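Local coordinates for protein staphylococcal superantigen-like 1 (Staphylococcus aureus, PDB 4O1N) that probably acts as a secreted virulence factor that cleaves host proteins, among them collagens and cytokines, at residues T105-P119 with K132-L144. Sequence-based numbering, arbitrary orientation.
Sequences TKSNSVQYIDYINTP and KDFYYISKEDISL
The amide of N108 and the carboxylate of E140 lie stacked, their planes 6° apart, and each grips the backbone of the other segment. An amide suits N108 because it can give and accept at once: N108 OD1 takes the N-H of E140 at 2.8 Å, while N108 ND2 donates to S138 O at 3.0 Å, nearly within the amide plane. E140, extended beyond CG (chi2 167°), has two oxygens for two successive N-H groups: V110 N meets E140 OE2 at its syn lone pair, 3.2 Å away, and S109 N reaches E140 OE1 from above the carboxylate plane.

Beyond this turn N117 and I137 form an antiparallel hydrogen-bonded pair, and P119 O accepts from Y135 N. Apolar and buried, P119 CG rests against I137 CD1 (3.5 Å), whereas T118 CG2 covers one face of the Y136 ring.

At the other end, the long K139 chain bends at chi3 and chi4, bringing NZ to T105 OG1 (2.8 Å) and D141 O; D84 supplies its countercharge. D141 OD2 accepts from K106 N and pairs with K74; OD1 bonds S197. The contact thus joins OB-fold strand 98-106 to beta-grasp strands 128-134 and 141-143, with I137 and P119 against I203 of strand 203-210 and Y135 against helix 144-159.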
loop_
_atom_site.group_PDB
_atom_site.type_symbol
_atom_site.label_atom_id
_atom_site.label_comp_id
_atom_site.label_asym_id
_atom_site.label_seq_id
_atom_site.Cartn_x
_atom_site.Cartn_y
_atom_site.Cartn_z
ATOM N N THR A 105 -1.231 9.465 1.726
ATOM C CA THR A 105 -0.597 10.157 0.623
ATOM C C THR A 105 -1.309 11.450 0.271
ATOM O O THR A 105 -2.397 11.732 0.754
ATOM C CB THR A 105 -0.632 9.258 -0.609
ATOM O OG1 THR A 105 -1.938 8.685 -0.731
ATOM C CG2 THR A 105 0.372 8.130 -0.453
ATOM N N LYS A 106 -0.691 12.246 -0.578
ATOM C CA LYS A 106 -1.316 13.461 -1.045
ATOM C C LYS A 106 -2.289 13.053 -2.108
ATOM O O LYS A 106 -1.953 12.223 -2.958
ATOM C CB LYS A 106 -0.300 14.417 -1.647
ATOM C CG LYS A 106 0.759 14.883 -0.685
ATOM C CD LYS A 106 1.411 16.160 -1.211
ATOM C CE LYS A 106 2.626 16.616 -0.378
ATOM N NZ LYS A 106 3.907 16.354 -1.117
ATOM N N SER A 107 -3.476 13.654 -2.041
ATOM C CA SER A 107 -4.495 13.540 -3.062
ATOM C C SER A 107 -3.981 14.034 -4.391
ATOM O O SER A 107 -2.985 14.741 -4.472
ATOM C CB SER A 107 -5.733 14.367 -2.667
ATOM O OG SER A 107 -6.419 13.776 -1.570
ATOM N N ASN A 108 -4.668 13.646 -5.443
ATOM C CA ASN A 108 -4.301 14.119 -6.766
ATOM C C ASN A 108 -4.459 15.637 -6.815
ATOM O O ASN A 108 -5.432 16.213 -6.328
ATOM C CB ASN A 108 -5.131 13.435 -7.867
ATOM C CG ASN A 108 -4.657 12.023 -8.181
ATOM O OD1 ASN A 108 -3.653 11.543 -7.644
ATOM N ND2 ASN A 108 -5.392 11.353 -9.053
ATOM N N SER A 109 -3.454 16.265 -7.379
ATOM C CA SER A 109 -3.454 17.672 -7.599
ATOM C C SER A 109 -4.266 18.071 -8.844
ATOM O O SER A 109 -4.730 19.191 -8.928
ATOM C CB SER A 109 -2.005 18.140 -7.630
ATOM O OG SER A 109 -1.925 19.511 -7.924
ATOM N N VAL A 110 -4.508 17.158 -9.774
ATOM C CA VAL A 110 -5.582 17.374 -10.783
ATOM C C VAL A 110 -6.852 16.606 -10.367
ATOM O O VAL A 110 -6.887 15.362 -10.384
ATOM C CB VAL A 110 -5.132 17.081 -12.260
ATOM C CG1 VAL A 110 -3.976 16.091 -12.340
ATOM C CG2 VAL A 110 -6.290 16.617 -13.156
ATOM N N GLN A 111 -7.877 17.357 -9.968
ATOM C CA GLN A 111 -9.107 16.759 -9.427
ATOM C C GLN A 111 -10.215 16.643 -10.444
ATOM O O GLN A 111 -11.140 15.880 -10.251
ATOM C CB GLN A 111 -9.644 17.559 -8.221
ATOM C CG GLN A 111 -9.032 17.161 -6.877
ATOM C CD GLN A 111 -9.133 15.650 -6.548
ATOM O OE1 GLN A 111 -8.156 15.000 -6.132
ATOM N NE2 GLN A 111 -10.331 15.099 -6.732
ATOM N N TYR A 112 -10.168 17.424 -11.508
ATOM C CA TYR A 112 -11.357 17.571 -12.350
ATOM C C TYR A 112 -11.355 16.607 -13.509
ATOM O O TYR A 112 -12.361 16.427 -14.159
ATOM C CB TYR A 112 -11.533 19.026 -12.827
ATOM C CG TYR A 112 -10.767 19.378 -14.064
ATOM C CD1 TYR A 112 -9.379 19.507 -14.046
ATOM C CD2 TYR A 112 -11.419 19.620 -15.237
ATOM C CE1 TYR A 112 -8.663 19.834 -15.189
ATOM C CE2 TYR A 112 -10.713 19.960 -16.377
ATOM C CZ TYR A 112 -9.337 20.054 -16.351
ATOM O OH TYR A 112 -8.678 20.376 -17.514
ATOM N N ILE A 113 -10.213 15.993 -13.773
ATOM C CA ILE A 113 -10.156 14.812 -14.604
ATOM C C ILE A 113 -9.443 13.704 -13.837
ATOM O O ILE A 113 -8.422 13.956 -13.145
ATOM C CB ILE A 113 -9.351 15.078 -15.854
ATOM C CG1 ILE A 113 -9.921 16.277 -16.598
ATOM C CG2 ILE A 113 -9.320 13.832 -16.715
ATOM C CD1 ILE A 113 -9.100 16.685 -17.806
ATOM N N ASP A 114 -9.964 12.488 -13.968
ATOM C CA ASP A 114 -9.313 11.305 -13.404
ATOM C C ASP A 114 -8.499 10.553 -14.477
ATOM O O ASP A 114 -9.038 9.722 -15.202
ATOM C CB ASP A 114 -10.369 10.374 -12.782
ATOM C CG ASP A 114 -9.760 9.159 -12.060
ATOM O OD1 ASP A 114 -10.548 8.219 -11.824
ATOM O OD2 ASP A 114 -8.524 9.144 -11.729
ATOM N N TYR A 115 -7.205 10.850 -14.558
ATOM C CA TYR A 115 -6.288 10.122 -15.420
ATOM C C TYR A 115 -5.910 8.724 -14.844
ATOM O O TYR A 115 -5.630 8.571 -13.662
ATOM C CB TYR A 115 -5.047 10.973 -15.694
ATOM C CG TYR A 115 -5.330 12.180 -16.565
ATOM C CD1 TYR A 115 -5.291 13.461 -16.053
ATOM C CD2 TYR A 115 -5.688 12.038 -17.908
ATOM C CE1 TYR A 115 -5.576 14.560 -16.854
ATOM C CE2 TYR A 115 -5.968 13.138 -18.705
ATOM C CZ TYR A 115 -5.904 14.393 -18.168
ATOM O OH TYR A 115 -6.169 15.497 -18.938
ATOM N N ILE A 116 -5.973 7.697 -15.674
ATOM C CA ILE A 116 -5.565 6.383 -15.236
ATOM C C ILE A 116 -4.485 5.899 -16.170
ATOM O O ILE A 116 -4.711 5.825 -17.355
ATOM C CB ILE A 116 -6.752 5.397 -15.215
ATOM C CG1 ILE A 116 -7.910 5.941 -14.350
ATOM C CG2 ILE A 116 -6.307 4.070 -14.609
ATOM C CD1 ILE A 116 -9.218 5.229 -14.575
ATOM N N ASN A 117 -3.309 5.581 -15.654
ATOM C CA ASN A 117 -2.229 5.119 -16.550
ATOM C C ASN A 117 -1.873 3.652 -16.356
ATOM O O ASN A 117 -1.769 3.181 -15.227
ATOM C CB ASN A 117 -0.975 5.999 -16.421
ATOM C CG ASN A 117 -0.948 6.801 -15.123
ATOM O OD1 ASN A 117 -0.693 6.247 -14.048
ATOM N ND2 ASN A 117 -1.228 8.118 -15.210
ATOM N N THR A 118 -1.684 2.934 -17.452
ATOM C CA THR A 118 -1.097 1.597 -17.371
ATOM C C THR A 118 0.462 1.572 -17.235
ATOM O O THR A 118 1.151 2.396 -17.817
ATOM C CB THR A 118 -1.527 0.746 -18.592
ATOM O OG1 THR A 118 -1.124 1.371 -19.817
ATOM C CG2 THR A 118 -3.033 0.544 -18.597
ATOM N N PRO A 119 1.015 0.661 -16.422
ATOM C CA PRO A 119 2.355 0.133 -16.644
ATOM C C PRO A 119 2.263 -1.339 -16.941
ATOM O O PRO A 119 1.186 -1.925 -16.797
ATOM C CB PRO A 119 3.051 0.328 -15.293
ATOM C CG PRO A 119 1.993 0.115 -14.308
ATOM C CD PRO A 119 0.663 0.485 -15.004
ATOM N N LYS A 132 1.084 -11.635 -18.410
ATOM C CA LYS A 132 1.788 -10.521 -19.002
ATOM C C LYS A 132 0.730 -9.551 -19.492
ATOM O O LYS A 132 0.080 -9.807 -20.499
ATOM C CB LYS A 132 2.663 -11.023 -20.150
ATOM C CG LYS A 132 4.006 -10.326 -20.293
ATOM C CD LYS A 132 3.914 -9.200 -21.292
ATOM C CE LYS A 132 5.048 -8.203 -21.131
ATOM N NZ LYS A 132 4.804 -6.974 -21.947
ATOM N N ASP A 133 0.537 -8.451 -18.751
ATOM C CA ASP A 133 -0.587 -7.519 -18.987
ATOM C C ASP A 133 -0.296 -6.162 -18.381
ATOM O O ASP A 133 0.851 -5.689 -18.479
ATOM C CB ASP A 133 -1.924 -8.101 -18.472
ATOM C CG ASP A 133 -3.141 -7.435 -19.128
ATOM O OD1 ASP A 133 -3.613 -7.943 -20.164
ATOM O OD2 ASP A 133 -3.611 -6.364 -18.665
ATOM N N PHE A 134 -1.297 -5.554 -17.737
ATOM C CA PHE A 134 -1.205 -4.205 -17.239
ATOM C C PHE A 134 -1.693 -4.068 -15.825
ATOM O O PHE A 134 -2.573 -4.817 -15.407
ATOM C CB PHE A 134 -2.058 -3.318 -18.108
ATOM C CG PHE A 134 -1.555 -3.187 -19.512
ATOM C CD1 PHE A 134 -0.297 -2.665 -19.766
ATOM C CD2 PHE A 134 -2.349 -3.531 -20.582
ATOM C CE1 PHE A 134 0.159 -2.497 -21.055
ATOM C CE2 PHE A 134 -1.889 -3.368 -21.883
ATOM C CZ PHE A 134 -0.642 -2.844 -22.114
ATOM N N TYR A 135 -1.106 -3.098 -15.103
ATOM C CA TYR A 135 -1.569 -2.663 -13.787
ATOM C C TYR A 135 -2.127 -1.242 -13.975
ATOM O O TYR A 135 -1.531 -0.452 -14.680
ATOM C CB TYR A 135 -0.434 -2.707 -12.766
ATOM C CG TYR A 135 -0.875 -2.545 -11.332
ATOM C CD1 TYR A 135 -1.264 -3.638 -10.551
ATOM C CD2 TYR A 135 -0.919 -1.281 -10.749
ATOM C CE1 TYR A 135 -1.660 -3.468 -9.221
ATOM C CE2 TYR A 135 -1.320 -1.092 -9.434
ATOM C CZ TYR A 135 -1.693 -2.188 -8.665
ATOM O OH TYR A 135 -2.089 -1.979 -7.348
ATOM N N TYR A 136 -3.270 -0.910 -13.378
ATOM C CA TYR A 136 -3.854 0.419 -13.603
ATOM C C TYR A 136 -3.682 1.306 -12.377
ATOM O O TYR A 136 -3.838 0.848 -11.276
ATOM C CB TYR A 136 -5.320 0.279 -14.006
ATOM C CG TYR A 136 -5.501 -0.517 -15.297
ATOM C CD1 TYR A 136 -5.865 0.123 -16.493
ATOM C CD2 TYR A 136 -5.287 -1.908 -15.332
ATOM C CE1 TYR A 136 -6.017 -0.604 -17.659
ATOM C CE2 TYR A 136 -5.424 -2.636 -16.512
ATOM C CZ TYR A 136 -5.787 -1.982 -17.655
ATOM O OH TYR A 136 -5.941 -2.655 -18.826
ATOM N N ILE A 137 -3.334 2.574 -12.586
ATOM C CA ILE A 137 -2.938 3.461 -11.508
ATOM C C ILE A 137 -3.565 4.816 -11.679
ATOM O O ILE A 137 -3.350 5.480 -12.693
ATOM C CB ILE A 137 -1.431 3.710 -11.531
ATOM C CG1 ILE A 137 -0.664 2.396 -11.476
ATOM C CG2 ILE A 137 -1.017 4.609 -10.379
ATOM C CD1 ILE A 137 0.668 2.502 -12.168
ATOM N N SER A 138 -4.334 5.234 -10.682
ATOM C CA SER A 138 -5.088 6.469 -10.786
ATOM C C SER A 138 -4.414 7.547 -9.986
ATOM O O SER A 138 -4.743 8.692 -10.172
ATOM C CB SER A 138 -6.534 6.265 -10.295
ATOM O OG SER A 138 -6.575 5.974 -8.903
ATOM N N LYS A 139 -3.477 7.182 -9.100
ATOM C CA LYS A 139 -2.969 8.088 -8.064
ATOM C C LYS A 139 -1.575 8.634 -8.383
ATOM O O LYS A 139 -0.653 7.882 -8.729
ATOM C CB LYS A 139 -2.968 7.407 -6.685
ATOM C CG LYS A 139 -4.306 7.467 -5.960
ATOM C CD LYS A 139 -4.340 6.709 -4.633
ATOM C CE LYS A 139 -3.185 7.036 -3.662
ATOM N NZ LYS A 139 -3.047 8.473 -3.309
ATOM N N GLU A 140 -1.440 9.957 -8.241
ATOM C CA GLU A 140 -0.193 10.650 -8.469
ATOM C C GLU A 140 0.823 10.239 -7.443
ATOM O O GLU A 140 1.965 9.985 -7.789
ATOM C CB GLU A 140 -0.397 12.173 -8.418
ATOM C CG GLU A 140 -1.193 12.744 -9.592
ATOM C CD GLU A 140 -1.651 14.185 -9.389
ATOM O OE1 GLU A 140 -0.967 14.975 -8.660
ATOM O OE2 GLU A 140 -2.718 14.511 -9.980
ATOM N N ASP A 141 0.410 10.216 -6.172
ATOM C CA ASP A 141 1.281 9.872 -5.032
ATOM C C ASP A 141 0.730 8.585 -4.402
ATOM O O ASP A 141 -0.371 8.583 -3.852
ATOM C CB ASP A 141 1.274 11.009 -4.025
ATOM C CG ASP A 141 2.280 10.814 -2.889
ATOM O OD1 ASP A 141 3.418 10.379 -3.158
ATOM O OD2 ASP A 141 1.939 11.122 -1.730
ATOM N N ILE A 142 1.459 7.478 -4.530
ATOM C CA ILE A 142 0.907 6.198 -4.166
ATOM C C ILE A 142 1.882 5.487 -3.275
ATOM O O ILE A 142 3.107 5.530 -3.484
ATOM C CB ILE A 142 0.589 5.333 -5.402
ATOM C CG1 ILE A 142 -0.066 4.025 -4.996
ATOM C CG2 ILE A 142 1.854 5.006 -6.201
ATOM C CD1 ILE A 142 -0.740 3.303 -6.141
ATOM N N SER A 143 1.328 4.810 -2.283
ATOM C CA SER A 143 2.104 4.283 -1.187
ATOM C C SER A 143 2.516 2.840 -1.424
ATOM O O SER A 143 1.808 2.072 -2.097
ATOM C CB SER A 143 1.314 4.393 0.118
ATOM O OG SER A 143 0.295 3.441 0.167
ATOM N N LEU A 144 3.672 2.476 -0.875
ATOM C CA LEU A 144 4.125 1.104 -0.968
ATOM C C LEU A 144 3.187 0.203 -0.202
ATOM O O LEU A 144 2.995 -0.959 -0.577
ATOM C CB LEU A 144 5.540 0.942 -0.427
ATOM C CG LEU A 144 6.654 1.742 -1.111
ATOM C CD1 LEU A 144 7.962 1.458 -0.429
ATOM C CD2 LEU A 144 6.767 1.453 -2.590
#